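Local coordinates for protein acyl-CoA dehydrogenase FadE3 (Mycobacterium smegmatis, PDB 4IV6) that belongs to the acyl-CoA dehydrogenase family of flavoproteins and carries dihydroflavine-adenine dinucleotide in a tetrameric assembly, at residues G275-I278 with W279-Q282. Numbering follows the deposited sequence.
With FDA (dihydroflavine-adenine dinucleotide), chain C.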
loop_
_atom_site.group_PDB
_atom_site.type_symbol
_atom_site.label_atom_id
_atom_site.label_comp_id
_atom_site.label_asym_id
_atom_site.label_seq_id
_atom_site.Cartn_x
_atom_site.Cartn_y
_atom_site.Cartn_z
ATOM N N GLY B 275 23.092 -3.114 -20.300
ATOM C CA GLY B 275 24.388 -3.677 -19.957
ATOM C C GLY B 275 24.441 -4.587 -18.733
ATOM O O GLY B 275 25.519 -5.048 -18.375
ATOM N N LYS B 276 23.308 -4.868 -18.081
ATOM C CA LYS B 276 23.343 -5.784 -16.932
ATOM C C LYS B 276 22.068 -6.578 -16.669
ATOM O O LYS B 276 20.999 -6.216 -17.160
ATOM C CB LYS B 276 23.768 -5.057 -15.667
ATOM C CG LYS B 276 22.921 -3.904 -15.291
ATOM C CD LYS B 276 23.680 -2.960 -14.355
ATOM C CE LYS B 276 22.703 -1.923 -13.805
ATOM N NZ LYS B 276 23.200 -1.176 -12.617
ATOM N N PRO B 277 22.209 -7.675 -15.898
ATOM C CA PRO B 277 21.047 -8.432 -15.403
ATOM C C PRO B 277 20.092 -7.475 -14.717
ATOM O O PRO B 277 20.527 -6.593 -13.977
ATOM C CB PRO B 277 21.658 -9.418 -14.397
ATOM C CG PRO B 277 23.064 -9.601 -14.856
ATOM C CD PRO B 277 23.486 -8.277 -15.446
ATOM N N ILE B 278 18.811 -7.622 -15.018
ATOM C CA ILE B 278 17.848 -6.632 -14.598
ATOM C C ILE B 278 17.693 -6.517 -13.100
ATOM O O ILE B 278 17.295 -5.444 -12.637
ATOM C CB ILE B 278 16.465 -6.788 -15.276
ATOM C CG1 ILE B 278 15.851 -8.166 -15.020
ATOM C CG2 ILE B 278 16.563 -6.473 -16.748
ATOM C CD1 ILE B 278 14.385 -8.253 -15.424
ATOM N N TRP B 279 17.995 -7.574 -12.333
ATOM C CA TRP B 279 17.975 -7.447 -10.864
ATOM C C TRP B 279 18.900 -6.359 -10.348
ATOM O O TRP B 279 18.677 -5.825 -9.268
ATOM C CB TRP B 279 18.301 -8.763 -10.152
ATOM C CG TRP B 279 19.745 -9.216 -10.186
ATOM C CD1 TRP B 279 20.313 -10.069 -11.085
ATOM C CD2 TRP B 279 20.782 -8.862 -9.267
ATOM N NE1 TRP B 279 21.624 -10.300 -10.773
ATOM C CE2 TRP B 279 21.941 -9.576 -9.658
ATOM C CE3 TRP B 279 20.827 -8.062 -8.103
ATOM C CZ2 TRP B 279 23.150 -9.472 -8.968
ATOM C CZ3 TRP B 279 22.034 -7.963 -7.412
ATOM C CH2 TRP B 279 23.172 -8.647 -7.851
ATOM N N GLN B 280 19.925 -6.022 -11.120
ATOM C CA GLN B 280 20.883 -5.012 -10.708
ATOM C C GLN B 280 20.358 -3.594 -10.943
ATOM O O GLN B 280 21.007 -2.640 -10.534
ATOM C CB GLN B 280 22.241 -5.204 -11.406
ATOM C CG GLN B 280 22.902 -6.557 -11.152
ATOM C CD GLN B 280 24.263 -6.682 -11.790
ATOM O OE1 GLN B 280 24.736 -5.783 -12.481
ATOM N NE2 GLN B 280 24.901 -7.815 -11.587
ATOM N N HIS B 281 19.220 -3.435 -11.611
ATOM C CA HIS B 281 18.493 -2.134 -11.548
ATOM C C HIS B 281 17.682 -2.153 -10.242
ATOM O O HIS B 281 16.902 -3.099 -9.998
ATOM C CB HIS B 281 17.555 -1.918 -12.729
ATOM C CG HIS B 281 18.221 -2.047 -14.052
ATOM N ND1 HIS B 281 19.324 -1.304 -14.398
ATOM C CD2 HIS B 281 17.960 -2.854 -15.101
ATOM C CE1 HIS B 281 19.723 -1.660 -15.601
ATOM N NE2 HIS B 281 18.894 -2.578 -16.060
ATOM N N GLN B 282 17.893 -1.141 -9.408
ATOM C CA GLN B 282 17.235 -1.078 -8.092
ATOM C C GLN B 282 15.721 -1.236 -8.169
ATOM O O GLN B 282 15.125 -1.852 -7.310
ATOM C CB GLN B 282 17.611 0.221 -7.338
ATOM C CG GLN B 282 19.081 0.223 -6.911
ATOM C CD GLN B 282 19.542 1.487 -6.246
ATOM O OE1 GLN B 282 18.828 2.505 -6.191
ATOM N NE2 GLN B 282 20.784 1.457 -5.760
HETATM P PA FDA C . 12.461 -5.252 -20.268
HETATM O O1A FDA C . 13.091 -6.573 -20.568
HETATM O O2A FDA C . 13.016 -3.941 -20.775
HETATM O O5B FDA C . 12.334 -5.097 -18.683
HETATM C C5B FDA C . 12.044 -6.204 -17.817
HETATM C C4B FDA C . 11.843 -5.666 -16.400
HETATM O O4B FDA C . 13.017 -4.927 -16.027
HETATM C C3B FDA C . 10.683 -4.688 -16.311
HETATM O O3B FDA C . 10.195 -4.739 -14.988
HETATM C C2B FDA C . 11.371 -3.347 -16.532
HETATM O O2B FDA C . 10.651 -2.249 -16.021
HETATM C C1B FDA C . 12.668 -3.571 -15.806
HETATM N N9A FDA C . 13.737 -2.732 -16.319
HETATM C C8A FDA C . 14.355 -2.863 -17.503
HETATM N N7A FDA C . 15.304 -1.919 -17.613
HETATM C C5A FDA C . 15.300 -1.164 -16.467
HETATM C C6A FDA C . 16.025 0.012 -15.957
HETATM N N6A FDA C . 17.006 0.597 -16.700
HETATM N N1A FDA C . 15.680 0.467 -14.727
HETATM C C2A FDA C . 14.709 -0.106 -13.992
HETATM N N3A FDA C . 13.987 -1.176 -14.407
HETATM C C4A FDA C . 14.250 -1.715 -15.620
HETATM N N1 FDA C . 5.788 -2.318 -28.325
HETATM C C2 FDA C . 5.794 -1.737 -29.535
HETATM O O2 FDA C . 6.876 -1.283 -29.996
HETATM N N3 FDA C . 4.664 -1.608 -30.233
HETATM C C4 FDA C . 3.485 -2.075 -29.809
HETATM O O4 FDA C . 2.490 -1.947 -30.502
HETATM C C4X FDA C . 3.383 -2.719 -28.514
HETATM N N5 FDA C . 2.248 -3.221 -27.995
HETATM C C5X FDA C . 2.345 -4.167 -27.012
HETATM C C6 FDA C . 1.284 -5.038 -26.738
HETATM C C7 FDA C . 1.367 -5.971 -25.733
HETATM C C7M FDA C . 0.230 -6.914 -25.468
HETATM C C8 FDA C . 2.529 -6.056 -24.972
HETATM C C8M FDA C . 2.705 -7.018 -23.850
HETATM C C9 FDA C . 3.569 -5.201 -25.208
HETATM C C9A FDA C . 3.510 -4.269 -26.237
HETATM N N10 FDA C . 4.632 -3.416 -26.497
HETATM C C10 FDA C . 4.659 -2.813 -27.771
HETATM C "C1'" FDA C . 5.946 -3.808 -25.972
HETATM C "C2'" FDA C . 6.106 -3.101 -24.643
HETATM O "O2'" FDA C . 6.205 -1.681 -24.812
HETATM C "C3'" FDA C . 7.310 -3.736 -23.939
HETATM O "O3'" FDA C . 6.895 -4.997 -23.351
HETATM C "C4'" FDA C . 7.845 -2.824 -22.867
HETATM O "O4'" FDA C . 8.627 -1.852 -23.530
HETATM C "C5'" FDA C . 8.748 -3.518 -21.853
HETATM O "O5'" FDA C . 9.721 -4.228 -22.547
HETATM P P FDA C . 10.385 -5.595 -22.166
HETATM O O1P FDA C . 9.339 -6.631 -22.025
HETATM O O2P FDA C . 11.417 -5.751 -23.217
HETATM O O3P FDA C . 10.940 -5.259 -20.697
HETATM O O HOH W 1 20.593 0.595 -12.984
#
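Gln280 N gives its hydrogen to Pro277 O at 3.0 Å, and one residue on His281 N does the same for Ile278 O, also at 3.0 Å. Two successive bonds spanning three residues are the mark of a short 3-10 turn, and they show how a chain leaving a strand can be wound up before a helix begins. Lys276, extended beyond CG, reaches forward across the turn, and its NZ makes a weak bond of 3.4 Å to Gln280 O. A water in the plane of the imidazole, at its edge, is 2.7 Å from His281 ND1 and weakly bonded to the same lysine nitrogen. Ser273 takes up His281 NE2 with its hydroxyl, so that both ring nitrogens have polar partners and the ring's rotation is fixed. Thus held, the ring lays one face on the adenine of the dinucleotide, CD2 coming 3.4 Å from C5A, while Ile278 CD1 meets the ribose at O4B, 3.6 Å away. The aliphatic part of Lys276 fills in behind, CE packing obliquely on the imidazole and CB resting 3.4 Å from Gln280 OE1. Farther out, Pro277 CB packs against Trp279 CD1 at 3.6 Å. With CG between its backbone N and carbonyl carbon (chi1 73°), Trp279 folds its indole over Gln280 CG, and Val381 of a neighbouring subunit packs on the same side chain. His281 occupies the N-cap position of helix 282-310, and the whole is a strand-to-helix connection in the C-terminal domain of an acyl-CoA dehydrogenase, where the turn supplies part of the adenosine end of the flavin dinucleotide pocket.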